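Local structure of putative oxidoreductase (Bacteroides fragilis NCTC 9343, 3FHL) at residues I5-L10 with E32-V37; H21-S26 with K45-Q50; G248-Y253 with H288-G293. The protein is a putative oxidoreductase of the Gfo/Idh/MocA family that probably binds a nicotinamide adenine dinucleotide cofactor through its Rossmann-fold domain, its substrate being undetermined. All blocks are in the same frame, centred on the assembly; numbering follows the deposited sequence.

Overall arrangement
Interactions 1 and 2 belong to the NAD-binding Rossmann domain and touch, their centres about 9 Å apart. Interaction 1 pairs strands 6-10 and 31-37 of the parallel sheet; interaction 2 sets helix 15-27, which connects those strands, against the loop that follows strand 31-37. The side chain of Leu33 meets Tyr48, and Thr8 meets Ile25, so sheet, helix and loop pack against one another. Interaction 3 lies in the C-terminal alpha/beta domain, in a mixed sheet at the dimer interface. Its centre is about 47 Å from that of interaction 1, with nearest atoms about 31 Å apart; from interaction 2 the nearest atoms are about 20 Å away.

Interaction 1. Residues I5-L10 with E32-V37; sequences IIKTGL and ELYKIV
The ring of Tyr34 has the ammonium group of Lys7 over one face and CG of Lys35 over the opposite face, both offset toward the rim. Lys7 NZ stands 3.7 Å from the ring centroid and 27° off its normal, a cation-pi geometry, and Lys7 CD adds a CH-pi contact over the same face. The Lys7 chain runs beside the extended Glu32; a bend at its last torsion (chi4 -83°) accompanies the 2.8 Å salt bridge from NZ to Glu32 OE2, on the syn side of the carboxylate. A water also accepts from NZ and makes a weak link to Tyr34 OH.

Between the backbones, the two strands of a Rossmann beta-alpha-beta unit run parallel, their axes 16° apart. The ladder includes Thr8 N to Glu32 O and Leu10 N to Lys35 O (2.8 Å). Between Thr8 and Gly9 the register slips by one residue, a beta bulge, where Thr8 O accepts from both Tyr34 N (3.0 Å) and Lys35 N (3.2 Å). Ile6 O is shared by Glu32 N and Thr8 OG1 from opposite faces of its plane. On the face of Thr8, Leu10, Leu33 and Ile36, Leu10 CB packs against Leu33 CD1 at 4.2 Å.

The Lys7 ammonium is thus met by a carboxylate, an aromatic face and a water, which would be expected to favour its protonated form, while the doubled acceptor at Thr8 keeps both bulged amides bonded.

Interaction 2. Residues H21-S26 with K45-Q50; sequences HAPFIS and KERYPQ
Tyr48 OH is set between the Ala22-Pro23 peptide and the guanidinium of Arg47. It lies 3.2 Å from Pro23 N; as that nitrogen has no hydrogen, this is packing alone. The Arg47 guanidinium lies with one face over the same oxygen, 3.1 Å from its plane to Tyr48 OH, which sits over the centre of the group. A turn about CG-CD (chi3 133°) bends the arginine chain, and its NH2 reaches CB of Pro23 at 3.6 Å, the two side chains crossing at about a right angle.

This side of the helix presents Ala22, Pro23 and Ser26. CB of Ala22 lies 3.6 Å from Tyr48 CZ, and CB of Ser26 lies 3.7 Å from Tyr48 CE1, both at an oblique approach to the ring. At the kink, where Pro23 has no N-H to give, His21 O accepts from Ile25 N at 2.9 Å and Phe24 N at 3.0 Å. Leu33 of strand 31-37 also packs on both Ala22 and Tyr48, and Pro23 meets Leu265 and Pro271.

Helix 15-27, lying on the parallel sheet between strands 6-10 and 31-37, is the crossover helix of the first beta-alpha-beta unit of a Rossmann fold, here flanked by the loop after the second strand.

Interaction 3. Residues G248-Y253 with H288-G293; sequences GTLGSY and HTEING
Leu250, Gly251 and Ser252 face His288, Thr289 and Glu290 chiefly through backbone hydrogen bonds. Ser252 and His288 form an antiparallel hydrogen-bonded pair: Ser252 N donates to His288 O at 2.8 Å (N-H...O 166°), and His288 N returns a bond to Ser252 O at 2.9 Å (175°). The bond from Glu290 N to Leu250 O is weak, being long (3.4 Å) and bent.

A CA-H...O contact runs from Thr289 CA to Leu250 O (3.4 Å). Gly251 lies where the two segments come closest, its CA 3.9 Å from that of Thr289.

Side-chain contacts are few. Leu250 CD2 meets Glu290 OE2 at 3.8 Å. Thr289 OG1 stands opposite its backbone N (chi1 -167°), which places it 3.7 Å from Leu250 CB; it is hydrogen-bonded to Leu142 O.

Several polar groups bond outside the pair: Ser252 OG to His247 and to Glu239 N of the second subunit, His288 ND1 to Glu239 of the second subunit and NE2 to Glu295 of its own chain. Leu250 O also accepts from Arg238 of the second subunit. The paired strands therefore carry polar groups on the face of Ser252 and His288 into the dimer interface, where hydrogen bonds to the partner chain complete the contact.

Interaction 1. Residues I5-L10 with E32-V37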
loop_
_atom_site.group_PDB
_atom_site.type_symbol
_atom_site.label_atom_id
_atom_site.label_comp_id
_atom_site.label_asym_id
_atom_site.label_seq_id
_atom_site.Cartn_x
_atom_site.Cartn_y
_atom_site.Cartn_z
ATOM N N ILE C 5 -21.199 20.259 -36.899
ATOM C CA ILE C 5 -21.873 19.333 -35.979
ATOM C C ILE C 5 -21.627 17.863 -36.353
ATOM O O ILE C 5 -21.867 17.442 -37.487
ATOM C CB ILE C 5 -23.385 19.675 -35.797
ATOM C CG1 ILE C 5 -23.528 20.921 -34.919
ATOM C CG2 ILE C 5 -24.168 18.511 -35.170
ATOM C CD1 ILE C 5 -24.888 21.602 -35.004
ATOM N N ILE C 6 -21.120 17.104 -35.384
ATOM C CA ILE C 6 -20.811 15.684 -35.562
ATOM C C ILE C 6 -22.077 14.845 -35.379
ATOM O O ILE C 6 -22.626 14.766 -34.275
ATOM C CB ILE C 6 -19.675 15.245 -34.593
ATOM C CG1 ILE C 6 -18.425 16.088 -34.854
ATOM C CG2 ILE C 6 -19.343 13.764 -34.776
ATOM C CD1 ILE C 6 -17.469 16.214 -33.666
ATOM N N LYS C 7 -22.553 14.241 -36.471
ATOM C CA LYS C 7 -23.749 13.403 -36.418
ATOM C C LYS C 7 -23.373 12.031 -35.881
ATOM O O LYS C 7 -22.580 11.319 -36.490
ATOM C CB LYS C 7 -24.405 13.265 -37.798
ATOM C CG LYS C 7 -25.589 14.185 -38.024
ATOM C CD LYS C 7 -26.308 13.851 -39.345
ATOM C CE LYS C 7 -27.318 14.913 -39.733
ATOM N NZ LYS C 7 -28.632 14.750 -39.054
ATOM N N THR C 8 -23.962 11.665 -34.746
ATOM C CA THR C 8 -23.506 10.493 -34.007
ATOM C C THR C 8 -24.547 9.391 -33.914
ATOM O O THR C 8 -25.727 9.652 -33.621
ATOM C CB THR C 8 -23.027 10.883 -32.590
ATOM O OG1 THR C 8 -22.138 12.001 -32.687
ATOM C CG2 THR C 8 -22.301 9.718 -31.900
ATOM N N GLY C 9 -24.085 8.167 -34.176
ATOM C CA GLY C 9 -24.864 6.953 -33.961
ATOM C C GLY C 9 -24.398 6.205 -32.713
ATOM O O GLY C 9 -23.208 5.937 -32.545
ATOM N N LEU C 10 -25.343 5.872 -31.843
ATOM C CA LEU C 10 -25.052 5.145 -30.603
ATOM C C LEU C 10 -25.481 3.691 -30.772
ATOM O O LEU C 10 -26.647 3.416 -31.063
ATOM C CB LEU C 10 -25.767 5.816 -29.419
ATOM C CG LEU C 10 -25.519 5.303 -27.984
ATOM C CD1 LEU C 10 -24.033 5.290 -27.625
ATOM C CD2 LEU C 10 -26.331 6.102 -26.961
ATOM N N GLU C 32 -24.706 15.866 -32.587
ATOM C CA GLU C 32 -26.113 15.521 -32.604
ATOM C C GLU C 32 -26.242 14.045 -32.261
ATOM O O GLU C 32 -25.640 13.188 -32.928
ATOM C CB GLU C 32 -26.750 15.817 -33.973
ATOM C CG GLU C 32 -28.234 15.446 -34.035
ATOM C CD GLU C 32 -28.829 15.459 -35.444
ATOM O OE1 GLU C 32 -30.059 15.268 -35.557
ATOM O OE2 GLU C 32 -28.081 15.642 -36.430
ATOM N N LEU C 33 -27.004 13.745 -31.211
ATOM C CA LEU C 33 -27.390 12.372 -30.921
ATOM C C LEU C 33 -28.444 12.004 -31.949
ATOM O O LEU C 33 -29.648 12.160 -31.724
ATOM C CB LEU C 33 -27.912 12.205 -29.484
ATOM C CG LEU C 33 -28.259 10.782 -28.987
ATOM C CD1 LEU C 33 -27.078 9.795 -29.040
ATOM C CD2 LEU C 33 -28.864 10.822 -27.578
ATOM N N TYR C 34 -27.957 11.519 -33.087
ATOM C CA TYR C 34 -28.766 11.420 -34.296
ATOM C C TYR C 34 -29.527 10.100 -34.346
ATOM O O TYR C 34 -30.748 10.089 -34.531
ATOM C CB TYR C 34 -27.887 11.641 -35.540
ATOM C CG TYR C 34 -28.608 11.433 -36.852
ATOM C CD1 TYR C 34 -29.771 12.150 -37.158
ATOM C CD2 TYR C 34 -28.134 10.508 -37.783
ATOM C CE1 TYR C 34 -30.445 11.949 -38.365
ATOM C CE2 TYR C 34 -28.799 10.301 -38.996
ATOM C CZ TYR C 34 -29.952 11.025 -39.278
ATOM O OH TYR C 34 -30.612 10.821 -40.473
ATOM N N LYS C 35 -28.815 8.996 -34.157
ATOM C CA LYS C 35 -29.432 7.682 -34.239
ATOM C C LYS C 35 -29.045 6.744 -33.103
ATOM O O LYS C 35 -27.878 6.645 -32.752
ATOM C CB LYS C 35 -29.119 7.034 -35.586
ATOM C CG LYS C 35 -30.179 7.301 -36.615
ATOM C CD LYS C 35 -29.837 6.683 -37.948
ATOM C CE LYS C 35 -30.936 7.021 -38.925
ATOM N NZ LYS C 35 -30.567 6.810 -40.350
ATOM N N ILE C 36 -30.035 6.056 -32.538
ATOM C CA ILE C 36 -29.793 5.085 -31.467
ATOM C C ILE C 36 -30.304 3.704 -31.880
ATOM O O ILE C 36 -31.474 3.548 -32.235
ATOM C CB ILE C 36 -30.448 5.528 -30.119
ATOM C CG1 ILE C 36 -29.898 6.891 -29.665
ATOM C CG2 ILE C 36 -30.224 4.485 -29.033
ATOM C CD1 ILE C 36 -30.723 7.574 -28.581
ATOM N N VAL C 37 -29.423 2.706 -31.845
ATOM C CA VAL C 37 -29.849 1.319 -32.024
ATOM C C VAL C 37 -30.566 0.794 -30.773
ATOM O O VAL C 37 -29.994 0.718 -29.676
ATOM C CB VAL C 37 -28.688 0.376 -32.352
ATOM C CG1 VAL C 37 -29.205 -1.040 -32.636
ATOM C CG2 VAL C 37 -27.901 0.889 -33.532
HETATM O O HOH W 1 -30.533 13.698 -41.190
#

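Interaction 2. Residues H21-S26 with K45-Q50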
loop_
_atom_site.group_PDB
_atom_site.type_symbol
_atom_site.label_atom_id
_atom_site.label_comp_id
_atom_site.label_asym_id
_atom_site.label_seq_id
_atom_site.Cartn_x
_atom_site.Cartn_y
_atom_site.Cartn_z
ATOM N N HIS C 21 -22.809 7.929 -22.332
ATOM C CA HIS C 21 -22.726 8.417 -23.705
ATOM C C HIS C 21 -23.849 9.358 -24.117
ATOM O O HIS C 21 -23.599 10.531 -24.366
ATOM C CB HIS C 21 -22.606 7.240 -24.665
ATOM C CG HIS C 21 -21.426 6.377 -24.374
ATOM N ND1 HIS C 21 -20.133 6.853 -24.419
ATOM C CD2 HIS C 21 -21.343 5.084 -23.997
ATOM C CE1 HIS C 21 -19.300 5.877 -24.102
ATOM N NE2 HIS C 21 -20.009 4.795 -23.838
ATOM N N ALA C 22 -25.074 8.845 -24.178
ATOM C CA ALA C 22 -26.246 9.680 -24.519
ATOM C C ALA C 22 -26.404 11.006 -23.749
ATOM O O ALA C 22 -26.693 12.020 -24.380
ATOM C CB ALA C 22 -27.534 8.861 -24.496
ATOM N N PRO C 23 -26.206 11.023 -22.403
ATOM C CA PRO C 23 -26.301 12.318 -21.720
ATOM C C PRO C 23 -25.316 13.394 -22.195
ATOM O O PRO C 23 -25.645 14.575 -22.127
ATOM C CB PRO C 23 -26.015 11.953 -20.254
ATOM C CG PRO C 23 -26.455 10.575 -20.149
ATOM C CD PRO C 23 -25.976 9.950 -21.415
ATOM N N PHE C 24 -24.141 12.982 -22.677
ATOM C CA PHE C 24 -23.096 13.911 -23.130
ATOM C C PHE C 24 -23.121 14.229 -24.631
ATOM O O PHE C 24 -22.940 15.382 -25.019
ATOM C CB PHE C 24 -21.715 13.420 -22.686
ATOM C CG PHE C 24 -21.568 13.376 -21.197
ATOM C CD1 PHE C 24 -21.397 14.557 -20.474
ATOM C CD2 PHE C 24 -21.694 12.175 -20.506
ATOM C CE1 PHE C 24 -21.283 14.535 -19.084
ATOM C CE2 PHE C 24 -21.590 12.140 -19.113
ATOM C CZ PHE C 24 -21.395 13.328 -18.401
ATOM N N ILE C 25 -23.349 13.219 -25.462
ATOM C CA ILE C 25 -23.561 13.443 -26.896
ATOM C C ILE C 25 -24.732 14.428 -27.084
ATOM O O ILE C 25 -24.646 15.341 -27.902
ATOM C CB ILE C 25 -23.803 12.116 -27.677
ATOM C CG1 ILE C 25 -22.613 11.163 -27.517
ATOM C CG2 ILE C 25 -24.046 12.402 -29.178
ATOM C CD1 ILE C 25 -22.955 9.723 -27.725
ATOM N N SER C 26 -25.785 14.254 -26.281
ATOM C CA SER C 26 -26.966 15.118 -26.285
ATOM C C SER C 26 -26.691 16.560 -25.844
ATOM O O SER C 26 -27.056 17.501 -26.556
ATOM C CB SER C 26 -28.058 14.518 -25.402
ATOM O OG SER C 26 -29.291 15.182 -25.583
ATOM N N LYS C 45 -36.948 7.194 -26.327
ATOM C CA LYS C 45 -37.968 8.162 -26.738
ATOM C C LYS C 45 -38.339 9.180 -25.663
ATOM O O LYS C 45 -38.607 10.341 -25.978
ATOM C CB LYS C 45 -39.229 7.451 -27.251
ATOM C CG LYS C 45 -39.305 7.393 -28.762
ATOM C CD LYS C 45 -40.584 6.738 -29.253
ATOM C CE LYS C 45 -40.632 6.769 -30.779
ATOM N NZ LYS C 45 -41.301 5.576 -31.382
ATOM N N GLU C 46 -38.344 8.736 -24.407
ATOM C CA GLU C 46 -38.724 9.569 -23.264
ATOM C C GLU C 46 -37.759 10.741 -23.047
ATOM O O GLU C 46 -38.194 11.868 -22.821
ATOM C CB GLU C 46 -38.826 8.709 -21.992
ATOM C CG GLU C 46 -39.587 9.354 -20.813
ATOM C CD GLU C 46 -41.101 9.099 -20.829
ATOM O OE1 GLU C 46 -41.580 8.234 -21.599
ATOM O OE2 GLU C 46 -41.816 9.768 -20.050
ATOM N N ARG C 47 -36.456 10.484 -23.142
ATOM C CA ARG C 47 -35.469 11.520 -22.848
ATOM C C ARG C 47 -34.805 12.121 -24.087
ATOM O O ARG C 47 -34.318 13.252 -24.058
ATOM C CB ARG C 47 -34.408 10.998 -21.880
ATOM C CG ARG C 47 -33.815 12.093 -21.027
ATOM C CD ARG C 47 -32.675 11.576 -20.204
ATOM N NE ARG C 47 -31.532 12.479 -20.282
ATOM C CZ ARG C 47 -30.395 12.300 -19.620
ATOM N NH1 ARG C 47 -30.251 11.249 -18.819
ATOM N NH2 ARG C 47 -29.403 13.167 -19.760
ATOM N N TYR C 48 -34.785 11.367 -25.177
ATOM C CA TYR C 48 -34.164 11.849 -26.406
ATOM C C TYR C 48 -35.155 11.746 -27.559
ATOM O O TYR C 48 -34.942 10.955 -28.476
ATOM C CB TYR C 48 -32.890 11.046 -26.701
ATOM C CG TYR C 48 -31.956 10.971 -25.521
ATOM C CD1 TYR C 48 -31.244 12.101 -25.106
ATOM C CD2 TYR C 48 -31.797 9.782 -24.799
ATOM C CE1 TYR C 48 -30.385 12.050 -24.011
ATOM C CE2 TYR C 48 -30.940 9.726 -23.687
ATOM C CZ TYR C 48 -30.241 10.870 -23.308
ATOM O OH TYR C 48 -29.385 10.850 -22.233
ATOM N N PRO C 49 -36.232 12.565 -27.536
ATOM C CA PRO C 49 -37.302 12.347 -28.516
ATOM C C PRO C 49 -36.949 12.788 -29.947
ATOM O O PRO C 49 -37.695 12.484 -30.874
ATOM C CB PRO C 49 -38.456 13.195 -27.963
ATOM C CG PRO C 49 -37.792 14.300 -27.230
ATOM C CD PRO C 49 -36.513 13.732 -26.671
ATOM N N GLN C 50 -35.818 13.477 -30.104
ATOM C CA GLN C 50 -35.363 13.985 -31.401
ATOM C C GLN C 50 -34.364 13.041 -32.066
ATOM O O GLN C 50 -33.962 13.255 -33.215
ATOM C CB GLN C 50 -34.732 15.374 -31.245
ATOM C CG GLN C 50 -35.721 16.518 -31.061
ATOM C CD GLN C 50 -35.031 17.844 -30.790
ATOM O OE1 GLN C 50 -34.515 18.077 -29.696
ATOM N NE2 GLN C 50 -35.024 18.725 -31.787
#

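Interaction 3. Residues G248-Y253 with H288-G293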
loop_
_atom_site.group_PDB
_atom_site.type_symbol
_atom_site.label_atom_id
_atom_site.label_comp_id
_atom_site.label_asym_id
_atom_site.label_seq_id
_atom_site.Cartn_x
_atom_site.Cartn_y
_atom_site.Cartn_z
ATOM N N GLY C 248 5.904 14.482 -2.343
ATOM C CA GLY C 248 7.006 15.160 -3.008
ATOM C C GLY C 248 7.987 15.711 -2.003
ATOM O O GLY C 248 7.811 15.532 -0.784
ATOM N N THR C 249 9.016 16.385 -2.507
ATOM C CA THR C 249 10.050 17.000 -1.655
ATOM C C THR C 249 9.497 18.054 -0.697
ATOM O O THR C 249 9.998 18.208 0.414
ATOM C CB THR C 249 11.208 17.621 -2.494
ATOM O OG1 THR C 249 10.675 18.543 -3.469
ATOM C CG2 THR C 249 11.979 16.519 -3.215
ATOM N N LEU C 250 8.450 18.755 -1.120
ATOM C CA LEU C 250 7.897 19.860 -0.343
ATOM C C LEU C 250 6.633 19.488 0.419
ATOM O O LEU C 250 6.202 20.211 1.324
ATOM C CB LEU C 250 7.604 21.073 -1.256
ATOM C CG LEU C 250 8.812 21.844 -1.821
ATOM C CD1 LEU C 250 8.355 23.098 -2.574
ATOM C CD2 LEU C 250 9.785 22.229 -0.714
ATOM N N GLY C 251 6.014 18.387 0.034
ATOM C CA GLY C 251 4.754 18.038 0.654
ATOM C C GLY C 251 4.004 16.886 0.048
ATOM O O GLY C 251 4.511 16.194 -0.824
ATOM N N SER C 252 2.778 16.707 0.528
ATOM C CA SER C 252 1.944 15.572 0.193
ATOM C C SER C 252 0.517 15.990 -0.117
ATOM O O SER C 252 0.050 17.026 0.346
ATOM C CB SER C 252 1.927 14.575 1.358
ATOM O OG SER C 252 3.258 14.140 1.663
ATOM N N TYR C 253 -0.156 15.155 -0.897
ATOM C CA TYR C 253 -1.568 15.295 -1.185
ATOM C C TYR C 253 -2.230 13.938 -0.975
ATOM O O TYR C 253 -1.760 12.929 -1.506
ATOM C CB TYR C 253 -1.773 15.754 -2.636
ATOM C CG TYR C 253 -3.221 15.861 -3.048
ATOM C CD1 TYR C 253 -4.033 16.898 -2.556
ATOM C CD2 TYR C 253 -3.775 14.948 -3.937
ATOM C CE1 TYR C 253 -5.360 17.003 -2.934
ATOM C CE2 TYR C 253 -5.103 15.045 -4.330
ATOM C CZ TYR C 253 -5.885 16.075 -3.830
ATOM O OH TYR C 253 -7.192 16.150 -4.229
ATOM N N HIS C 288 -0.800 19.202 2.054
ATOM C CA HIS C 288 0.094 19.540 3.158
ATOM C C HIS C 288 1.446 19.780 2.532
ATOM O O HIS C 288 2.137 18.835 2.187
ATOM C CB HIS C 288 0.156 18.383 4.163
ATOM C CG HIS C 288 0.917 18.692 5.422
ATOM N ND1 HIS C 288 0.936 17.836 6.502
ATOM C CD2 HIS C 288 1.684 19.754 5.772
ATOM C CE1 HIS C 288 1.694 18.350 7.455
ATOM N NE2 HIS C 288 2.160 19.512 7.038
ATOM N N THR C 289 1.806 21.047 2.360
ATOM C CA THR C 289 3.021 21.400 1.628
ATOM C C THR C 289 3.545 22.765 2.076
ATOM O O THR C 289 2.987 23.384 2.983
ATOM C CB THR C 289 2.775 21.346 0.082
ATOM O OG1 THR C 289 4.024 21.384 -0.616
ATOM C CG2 THR C 289 1.863 22.504 -0.399
ATOM N N GLU C 290 4.638 23.203 1.462
ATOM C CA GLU C 290 5.198 24.517 1.700
ATOM C C GLU C 290 4.814 25.412 0.520
ATOM O O GLU C 290 5.160 25.115 -0.627
ATOM C CB GLU C 290 6.720 24.416 1.829
ATOM C CG GLU C 290 7.407 25.692 2.269
ATOM C CD GLU C 290 8.923 25.561 2.303
ATOM O OE1 GLU C 290 9.485 25.486 3.420
ATOM O OE2 GLU C 290 9.552 25.526 1.219
ATOM N N ILE C 291 4.071 26.483 0.801
ATOM C CA ILE C 291 3.744 27.500 -0.212
ATOM C C ILE C 291 4.378 28.844 0.178
ATOM O O ILE C 291 4.127 29.359 1.270
ATOM C CB ILE C 291 2.211 27.603 -0.469
ATOM C CG1 ILE C 291 1.705 26.298 -1.094
ATOM C CG2 ILE C 291 1.869 28.803 -1.389
ATOM C CD1 ILE C 291 0.208 26.157 -1.155
ATOM N N ASN C 292 5.181 29.387 -0.743
ATOM C CA ASN C 292 6.129 30.502 -0.517
ATOM C C ASN C 292 6.745 30.615 0.883
ATOM O O ASN C 292 6.590 31.626 1.576
ATOM C CB ASN C 292 5.642 31.862 -1.082
ATOM C CG ASN C 292 4.143 32.088 -0.924
ATOM O OD1 ASN C 292 3.608 32.073 0.186
ATOM N ND2 ASN C 292 3.463 32.329 -2.044
ATOM N N GLY C 293 7.429 29.546 1.284
ATOM C CA GLY C 293 8.173 29.509 2.539
ATOM C C GLY C 293 7.414 29.023 3.758
ATOM O O GLY C 293 8.031 28.615 4.744
#